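Local coordinates for protein D-alanyl-D-alanine carboxypeptidase (Vibrio cholerae, PDB 5TR7) that probably removes the terminal D-alanine from peptidoglycan precursor peptides, as a penicillin-binding serine carboxypeptidase of the S11 family, at residues A111-E114 / D115-V118; E24-M27 / D28-L31; T41-V44 / I45-V49. All coordinates share one frame; numbering follows the deposited sequence.

Interaction 1 of 3, residues A111-E114 / D115-V118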
ATOM      1  N   ALA A 111       6.504 -14.088 -11.002  1.00 66.55           N
ATOM      2  CA  ALA A 111       7.759 -14.800 -10.759  1.00 70.00           C
ATOM      3  C   ALA A 111       7.672 -16.312 -10.522  1.00 70.56           C
ATOM      4  O   ALA A 111       8.611 -16.876  -9.990  1.00 75.11           O
ATOM      5  CB  ALA A 111       8.448 -14.116  -9.574  1.00 76.12           C
ATOM      6  N   GLY A 112       6.559 -16.957 -10.906  1.00 71.45           N
ATOM      7  CA  GLY A 112       6.386 -18.394 -10.765  1.00 67.30           C
ATOM      8  C   GLY A 112       5.952 -18.837  -9.388  1.00 69.79           C
ATOM      9  O   GLY A 112       4.998 -19.607  -9.248  1.00 68.73           O
ATOM     10  N   THR A 113       6.655 -18.378  -8.356  1.00 71.86           N
ATOM     11  CA  THR A 113       6.342 -18.779  -6.994  1.00 68.94           C
ATOM     12  C   THR A 113       6.339 -17.558  -6.109  1.00 69.99           C
ATOM     13  O   THR A 113       7.029 -16.565  -6.407  1.00 68.81           O
ATOM     14  CB  THR A 113       7.444 -19.669  -6.431  1.00 71.28           C
ATOM     15  OG1 THR A 113       8.640 -18.898  -6.381  1.00 75.32           O
ATOM     16  CG2 THR A 113       7.658 -20.921  -7.290  1.00 74.40           C
ATOM     17  N   GLU A 114       5.629 -17.637  -4.983  1.00 68.25           N
ATOM     18  CA  GLU A 114       5.607 -16.524  -4.083  1.00 70.04           C
ATOM     19  C   GLU A 114       7.000 -16.155  -3.618  1.00 68.68           C
ATOM     20  O   GLU A 114       7.309 -14.951  -3.535  1.00 67.90           O
ATOM     21  CB  GLU A 114       4.642 -16.672  -2.885  1.00 70.83           C
ATOM     22  CG  GLU A 114       4.378 -15.299  -2.178  1.00 66.67           C
ATOM     23  CD  GLU A 114       3.342 -15.388  -1.061  1.00 71.38           C
ATOM     24  OE1 GLU A 114       2.905 -14.345  -0.500  1.00 70.93           O
ATOM     25  OE2 GLU A 114       2.938 -16.512  -0.733  1.00 69.73           O
ATOM     26  N   ASP A 115       7.853 -17.141  -3.360  1.00 68.42           N
ATOM     27  CA  ASP A 115       9.200 -16.893  -2.862  1.00 70.43           C
ATOM     28  C   ASP A 115      10.028 -16.055  -3.812  1.00 70.89           C
ATOM     29  O   ASP A 115      10.704 -15.121  -3.389  1.00 75.16           O
ATOM     30  CB  ASP A 115       9.942 -18.203  -2.546  1.00 75.13           C
ATOM     31  CG  ASP A 115       9.376 -18.941  -1.349  1.00 79.97           C
ATOM     32  OD1 ASP A 115       8.662 -18.342  -0.503  1.00 79.94           O
ATOM     33  OD2 ASP A 115       9.686 -20.139  -1.238  1.00 93.34           O
ATOM     34  N   ALA A 116      10.024 -16.401  -5.088  1.00 72.43           N
ATOM     35  CA  ALA A 116      10.796 -15.623  -6.051  1.00 72.58           C
ATOM     36  C   ALA A 116      10.217 -14.241  -6.134  1.00 64.19           C
ATOM     37  O   ALA A 116      10.940 -13.269  -6.237  1.00 67.28           O
ATOM     38  CB  ALA A 116      10.796 -16.304  -7.405  1.00 75.50           C
ATOM     39  N   PHE A 117       8.902 -14.104  -6.029  1.00 73.11           N
ATOM     40  CA  PHE A 117       8.282 -12.736  -6.085  1.00 61.26           C
ATOM     41  C   PHE A 117       8.818 -11.921  -4.932  1.00 64.08           C
ATOM     42  O   PHE A 117       9.191 -10.762  -5.108  1.00 68.52           O
ATOM     43  CB  PHE A 117       6.773 -12.766  -6.100  1.00 64.17           C
ATOM     44  CG  PHE A 117       6.131 -11.415  -6.251  1.00 60.85           C
ATOM     45  CD1 PHE A 117       5.973 -10.851  -7.489  1.00 59.48           C
ATOM     46  CD2 PHE A 117       5.704 -10.696  -5.132  1.00 59.13           C
ATOM     47  CE1 PHE A 117       5.354  -9.587  -7.634  1.00 60.10           C
ATOM     48  CE2 PHE A 117       5.142  -9.447  -5.257  1.00 56.76           C
ATOM     49  CZ  PHE A 117       4.917  -8.908  -6.522  1.00 57.46           C
ATOM     50  N   VAL A 118       8.952 -12.563  -3.783  1.00 68.02           N
ATOM     51  CA  VAL A 118       9.524 -11.918  -2.585  1.00 67.07           C
ATOM     52  C   VAL A 118      10.992 -11.483  -2.855  1.00 72.23           C
ATOM     53  O   VAL A 118      11.425 -10.426  -2.418  1.00 67.26           O
ATOM     54  CB  VAL A 118       9.374 -12.786  -1.332  1.00 69.32           C
ATOM     55  CG1 VAL A 118      10.041 -12.122  -0.176  1.00 72.21           C
ATOM     56  CG2 VAL A 118       7.916 -12.993  -0.971  1.00 69.63           C
TER
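Ala-111 and Phe-117 meet where one helix ends and the next begins: the CB of Ala-111 lies 3.6 Å from Phe-117 N and also packs on Ala-116 CB, 3.9 Å from it. Alanine suits this spot because the start of the next helix comes so close to its methyl group, and glycine suits position 112 because the chain turns there with a positive phi (82°). Thr-113 then takes the N-cap. Its OG1, set between the backbone N and the carbonyl carbon by a chi1 of 63°, accepts from Ala-116 N at 3.1 Å, with a nearly straight N-H...O angle of 168°. Glu-114 opens the first turn, and its carbonyl O receives Val-118 N at 2.9 Å, while CG2 of Val-118 rests against the same oxygen at 3.3 Å. The Glu-114 side chain runs out extended, and its OE1 bonds to Ser-138 OG. Phe-117 carries its ring away from the cap, between helices 100-111 and 37-50, touching Val-110 and Val-44. The threonine hydroxyl thus accepts from a first-turn amide, which has no carbonyl a full turn before it within the helix, and negative charge on Glu-114 and Asp-115, both in that turn, is probably favoured by the helix dipole.

Interaction 2 of 3, residues E24-M27 / D28-L31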
ATOM      1  N   GLU A  24       8.058  13.965  12.177  1.00 61.71           N
ATOM      2  CA  GLU A  24       8.135  12.527  12.371  1.00 64.46           C
ATOM      3  C   GLU A  24       8.162  12.127  13.814  1.00 59.77           C
ATOM      4  O   GLU A  24       8.519  12.918  14.651  1.00 63.33           O
ATOM      5  CB  GLU A  24       9.424  11.980  11.706  1.00 65.50           C
ATOM      6  CG  GLU A  24      10.752  12.409  12.313  1.00 66.60           C
ATOM      7  CD  GLU A  24      11.169  11.652  13.598  1.00 70.87           C
ATOM      8  OE1 GLU A  24      10.729  10.502  13.898  1.00 70.86           O
ATOM      9  OE2 GLU A  24      12.017  12.203  14.309  1.00 82.50           O
ATOM     10  N   LYS A  25       7.843  10.864  14.055  1.00 61.01           N
ATOM     11  CA  LYS A  25       7.915  10.246  15.356  1.00 61.18           C
ATOM     12  C   LYS A  25       8.231   8.775  15.102  1.00 63.87           C
ATOM     13  O   LYS A  25       7.606   8.131  14.239  1.00 56.56           O
ATOM     14  CB  LYS A  25       6.587  10.384  16.034  1.00 63.65           C
ATOM     15  CG  LYS A  25       6.578   9.914  17.457  1.00 65.22           C
ATOM     16  CD  LYS A  25       5.133   9.721  17.890  1.00 72.96           C
ATOM     17  CE  LYS A  25       5.107   9.073  19.261  1.00 81.50           C
ATOM     18  NZ  LYS A  25       3.704   8.805  19.623  1.00 82.51           N
ATOM     19  N   GLU A  26       9.270   8.259  15.751  1.00 62.58           N
ATOM     20  CA  GLU A  26       9.640   6.851  15.581  1.00 65.21           C
ATOM     21  C   GLU A  26       9.786   6.464  14.109  1.00 58.84           C
ATOM     22  O   GLU A  26       9.491   5.349  13.697  1.00 64.80           O
ATOM     23  CB  GLU A  26       8.573   5.953  16.264  1.00 61.33           C
ATOM     24  CG  GLU A  26       8.436   6.218  17.744  1.00 66.07           C
ATOM     25  CD  GLU A  26       9.658   5.794  18.522  1.00 70.88           C
ATOM     26  OE1 GLU A  26      10.081   4.644  18.436  1.00 82.09           O
ATOM     27  OE2 GLU A  26      10.191   6.614  19.252  1.00 70.31           O
ATOM     28  N   MET A  27      10.252   7.428  13.341  1.00 61.40           N
ATOM     29  CA  MET A  27      10.399   7.334  11.898  1.00 63.66           C
ATOM     30  C   MET A  27      11.157   6.080  11.392  1.00 65.53           C
ATOM     31  O   MET A  27      10.793   5.485  10.362  1.00 60.44           O
ATOM     32  CB  MET A  27      11.192   8.571  11.505  1.00 71.82           C
ATOM     33  CG  MET A  27      11.460   8.731  10.041  1.00 77.30           C
ATOM     34  SD  MET A  27      12.272  10.272   9.638  1.00 75.07           S
ATOM     35  CE  MET A  27      13.955   9.928  10.103  1.00 78.15           C
ATOM     36  N   ASP A  28      12.224   5.737  12.107  1.00 65.25           N
ATOM     37  CA  ASP A  28      13.051   4.621  11.720  1.00 68.33           C
ATOM     38  C   ASP A  28      12.895   3.439  12.657  1.00 74.95           C
ATOM     39  O   ASP A  28      13.736   2.534  12.635  1.00 68.87           O
ATOM     40  CB  ASP A  28      14.529   5.040  11.623  1.00 69.81           C
ATOM     41  CG  ASP A  28      14.766   6.055  10.547  1.00 69.77           C
ATOM     42  OD1 ASP A  28      14.255   5.905   9.424  1.00 74.12           O
ATOM     43  OD2 ASP A  28      15.463   7.046  10.823  1.00 79.25           O
ATOM     44  N   THR A  29      11.813   3.381  13.436  1.00 69.82           N
ATOM     45  CA  THR A  29      11.719   2.207  14.282  1.00 68.50           C
ATOM     46  C   THR A  29      10.795   1.132  13.638  1.00 69.22           C
ATOM     47  O   THR A  29       9.694   1.398  13.112  1.00 81.62           O
ATOM     48  CB  THR A  29      11.459   2.509  15.771  1.00 74.59           C
ATOM     49  OG1 THR A  29      10.245   3.235  15.947  1.00 69.85           O
ATOM     50  CG2 THR A  29      12.613   3.178  16.443  1.00 81.73           C
ATOM     51  N   LYS A  30      11.318  -0.078  13.645  1.00 67.85           N
ATOM     52  CA  LYS A  30      10.704  -1.257  13.053  1.00 72.79           C
ATOM     53  C   LYS A  30       9.367  -1.649  13.589  1.00 74.10           C
ATOM     54  O   LYS A  30       9.122  -1.625  14.791  1.00 73.00           O
ATOM     55  CB  LYS A  30      11.664  -2.473  13.044  1.00 72.77           C
ATOM     56  CG  LYS A  30      12.715  -2.279  11.949  1.00 76.09           C
ATOM     57  CD  LYS A  30      13.813  -3.321  11.951  1.00 85.04           C
ATOM     58  CE  LYS A  30      14.763  -2.965  10.814  1.00 86.89           C
ATOM     59  NZ  LYS A  30      15.877  -3.924  10.855  1.00 85.60           N
ATOM     60  N   LEU A  31       8.527  -2.021  12.632  1.00 74.84           N
ATOM     61  CA  LEU A  31       7.151  -2.410  12.807  1.00 70.86           C
ATOM     62  C   LEU A  31       6.825  -3.475  11.794  1.00 67.96           C
ATOM     63  O   LEU A  31       7.473  -3.606  10.768  1.00 70.85           O
ATOM     64  CB  LEU A  31       6.247  -1.258  12.367  1.00 77.13           C
ATOM     65  CG  LEU A  31       6.238  -0.004  13.170  1.00 85.65           C
ATOM     66  CD1 LEU A  31       5.548   1.037  12.288  1.00 85.45           C
ATOM     67  CD2 LEU A  31       5.542  -0.249  14.512  1.00 91.21           C
TER
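Glu-26 and Thr-29 close a type I beta turn, and most of its polar bonding gathers on two groups of Glu-26, the carbonyl O and the carboxylate. Thr-29 N donates to Glu-26 O at 3.1 Å along a nearly straight N-H...O line (169°), although the donor stands well above the carbonyl plane, 64° out of it. The hydroxyl of Thr-29 lies between two acceptors, with OG1 2.9 Å from Glu-26 OE1 and 3.2 Å from Glu-26 O; its single proton can serve either. Threonine fits because a chi1 of 59° turns OG1 back over the turn. Glutamate fits because its chain, bent at chi2, folds round to bring OE1 to that hydroxyl, where it also touches Thr-29 CG2 at 3.5 Å.

On the strand side, Glu-24 OE1 accepts from Met-27 N at 3.2 Å, met nearly along its C-O axis, which gives the amide at the second position of the turn a partner. Met-27 and Asp-28 run side by side, and the Met-27 CE methyl lies 3.3 Å from Asp-28 OD2.

The turn follows edge strand 21-25, where Lys-25 pairs by backbone hydrogen bonding with Tyr-11 of the neighbouring strand 10-15 and gives its NZ to Ala-8 O. Beyond the strand, Met-27 forms a backbone bond with Tyr-151, and the side chains of Met-27 and Asp-28 touch Tyr-151, so this surface loop is laid against the start of helix 150-163 before the chain continues toward helix 37-50.

Interaction 3 of 3, residues T41-V44 / I45-V49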
ATOM      1  N   THR A  41       4.055  -4.921  -3.332  1.00 54.79           N
ATOM      2  CA  THR A  41       3.584  -5.888  -4.327  1.00 54.83           C
ATOM      3  C   THR A  41       3.109  -5.169  -5.581  1.00 50.46           C
ATOM      4  O   THR A  41       3.479  -5.535  -6.716  1.00 52.72           O
ATOM      5  CB  THR A  41       2.482  -6.757  -3.717  1.00 56.40           C
ATOM      6  OG1 THR A  41       3.066  -7.574  -2.683  1.00 57.21           O
ATOM      7  CG2 THR A  41       1.829  -7.653  -4.748  1.00 51.88           C
ATOM      8  N   SER A  42       2.332  -4.117  -5.385  1.00 53.01           N
ATOM      9  CA  SER A  42       1.815  -3.360  -6.530  1.00 49.15           C
ATOM     10  C   SER A  42       2.976  -2.616  -7.209  1.00 58.33           C
ATOM     11  O   SER A  42       2.895  -2.341  -8.403  1.00 47.78           O
ATOM     12  CB  SER A  42       0.731  -2.388  -6.152  1.00 48.79           C
ATOM     13  OG  SER A  42       1.316  -1.216  -5.629  1.00 62.74           O
ATOM     14  N   TYR A  43       4.020  -2.263  -6.456  1.00 60.94           N
ATOM     15  CA  TYR A  43       5.148  -1.556  -7.044  1.00 53.01           C
ATOM     16  C   TYR A  43       5.825  -2.497  -8.035  1.00 57.05           C
ATOM     17  O   TYR A  43       6.086  -2.117  -9.190  1.00 53.04           O
ATOM     18  CB  TYR A  43       6.141  -1.014  -5.981  1.00 53.20           C
ATOM     19  CG  TYR A  43       7.299  -0.224  -6.601  1.00 55.11           C
ATOM     20  CD1 TYR A  43       8.422  -0.875  -7.050  1.00 48.73           C
ATOM     21  CD2 TYR A  43       7.251   1.172  -6.758  1.00 49.86           C
ATOM     22  CE1 TYR A  43       9.435  -0.189  -7.700  1.00 54.11           C
ATOM     23  CE2 TYR A  43       8.296   1.869  -7.369  1.00 52.38           C
ATOM     24  CZ  TYR A  43       9.382   1.192  -7.852  1.00 50.98           C
ATOM     25  OH  TYR A  43      10.391   1.864  -8.467  1.00 55.98           O
ATOM     26  N   VAL A  44       6.126  -3.721  -7.599  1.00 57.63           N
ATOM     27  CA  VAL A  44       6.760  -4.702  -8.489  1.00 55.08           C
ATOM     28  C   VAL A  44       5.875  -4.988  -9.708  1.00 54.31           C
ATOM     29  O   VAL A  44       6.334  -4.985 -10.855  1.00 53.98           O
ATOM     30  CB  VAL A  44       7.081  -6.030  -7.751  1.00 57.00           C
ATOM     31  CG1 VAL A  44       7.735  -7.034  -8.699  1.00 55.87           C
ATOM     32  CG2 VAL A  44       8.020  -5.773  -6.574  1.00 56.37           C
ATOM     33  N   ILE A  45       4.577  -5.182  -9.464  1.00 55.41           N
ATOM     34  CA  ILE A  45       3.632  -5.399 -10.582  1.00 54.15           C
ATOM     35  C   ILE A  45       3.685  -4.205 -11.576  1.00 52.40           C
ATOM     36  O   ILE A  45       3.712  -4.372 -12.770  1.00 51.47           O
ATOM     37  CB  ILE A  45       2.218  -5.601 -10.053  1.00 54.29           C
ATOM     38  CG1 ILE A  45       2.137  -6.931  -9.299  1.00 52.24           C
ATOM     39  CG2 ILE A  45       1.174  -5.534 -11.161  1.00 52.64           C
ATOM     40  CD1 ILE A  45       0.837  -7.023  -8.462  1.00 51.52           C
ATOM     41  N   GLY A  46       3.765  -2.999 -11.062  1.00 51.95           N
ATOM     42  CA  GLY A  46       3.802  -1.778 -11.896  1.00 50.05           C
ATOM     43  C   GLY A  46       5.053  -1.770 -12.764  1.00 52.68           C
ATOM     44  O   GLY A  46       5.000  -1.471 -13.971  1.00 51.37           O
ATOM     45  N   GLN A  47       6.173  -2.159 -12.177  1.00 54.21           N
ATOM     46  CA  GLN A  47       7.376  -2.219 -12.979  1.00 52.11           C
ATOM     47  C   GLN A  47       7.277  -3.257 -14.067  1.00 51.50           C
ATOM     48  O   GLN A  47       7.686  -2.989 -15.214  1.00 63.56           O
ATOM     49  CB  GLN A  47       8.584  -2.441 -12.106  1.00 53.67           C
ATOM     50  CG  GLN A  47       8.972  -1.207 -11.259  1.00 59.70           C
ATOM     51  CD  GLN A  47       9.631  -0.129 -12.066  1.00 58.43           C
ATOM     52  OE1 GLN A  47       9.722  -0.248 -13.260  1.00 61.19           O
ATOM     53  NE2 GLN A  47      10.140   0.903 -11.417  1.00 60.29           N
ATOM     54  N   GLU A  48       6.688  -4.424 -13.756  1.00 55.82           N
ATOM     55  CA  GLU A  48       6.562  -5.478 -14.742  1.00 54.95           C
ATOM     56  C   GLU A  48       5.663  -5.066 -15.877  1.00 52.81           C
ATOM     57  O   GLU A  48       5.934  -5.410 -17.027  1.00 55.85           O
ATOM     58  CB  GLU A  48       6.084  -6.811 -14.131  1.00 60.51           C
ATOM     59  CG  GLU A  48       7.016  -7.426 -13.105  1.00 65.16           C
ATOM     60  CD  GLU A  48       8.362  -7.824 -13.689  1.00 74.90           C
ATOM     61  OE1 GLU A  48       8.426  -8.401 -14.781  1.00 88.06           O
ATOM     62  OE2 GLU A  48       9.378  -7.569 -13.048  1.00 77.08           O
ATOM     63  N   VAL A  49       4.574  -4.367 -15.569  1.00 51.23           N
ATOM     64  CA  VAL A  49       3.646  -3.853 -16.611  1.00 49.03           C
ATOM     65  C   VAL A  49       4.359  -2.808 -17.464  1.00 50.44           C
ATOM     66  O   VAL A  49       4.299  -2.884 -18.659  1.00 59.24           O
ATOM     67  CB  VAL A  49       2.412  -3.186 -15.973  1.00 55.70           C
ATOM     68  CG1 VAL A  49       1.566  -2.453 -17.026  1.00 49.87           C
ATOM     69  CG2 VAL A  49       1.596  -4.224 -15.171  1.00 55.87           C
TER
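Tyr-43 and Gln-47 stand one turn apart on helix 37-50, the helix that follows the predicted nucleophile Ser-35 and carries Lys-38 of the SxxK motif in the serine beta-lactamase/DD-peptidase fold. Their side chains run alongside each other, with the Gln-47 CG methylene 3.7 Å from Tyr-43 CE1 and the ring and amide planes 65° apart. Tyr-43 CG lies opposite the backbone N (chi1 -178°), and Gln-47 bends at chi2 (-75°) to bring its amide to the phenol. A long amide suits position 47, since it can span one helical turn to that oxygen; the hydroxyl is also bonded to Asp-163, and the Tyr-43 ring meets Trp-124 edge-to-face.

Around the rest of the buried side the packing is close and mostly aliphatic. The Ile-45 chain lies along Thr-41, with CG1 only 3.2 Å from Thr-41 O and CD1 3.9 Å from Thr-41 CG2; Ile-45 also touches Asn-91 and Ile-94 of helix 87-95. Thr-41 can sit in this core because its OG1 is satisfied by Ser-138 O.

Toward the later end the surroundings become more open while the backbone bonds continue. Glu-48 is partly exposed, its CG only brushing Val-44 O at 3.4 Å, and its OE1 turns to Asn-53 in the following loop. Back in the core, Gln-47 NE2 donates to Tyr-43 OH at 3.1 Å, with the oxygen almost exactly in the amide plane.

How the interactions relate
Along the chain the order is interaction 2, interaction 3, interaction 1, all in the carboxypeptidase domain. Interaction 2 leaves edge strand 21-25 of the five-stranded antiparallel sheet, and the chain then enters helix 37-50, which holds interaction 3; their centres are about 26 Å apart and their nearest atoms about 15 Å. Interaction 1 starts helix 114-127, its centre about 13 Å from that of interaction 3, and the two touch: Phe-117 CE1 lies 3.6 Å from Val-44 CG1. Helix 114-127 therefore packs on the helix bearing predicted catalytic Lys-38, whereas interaction 2, about 29 Å from interaction 1 between centres, belongs to the surface beside the sheet.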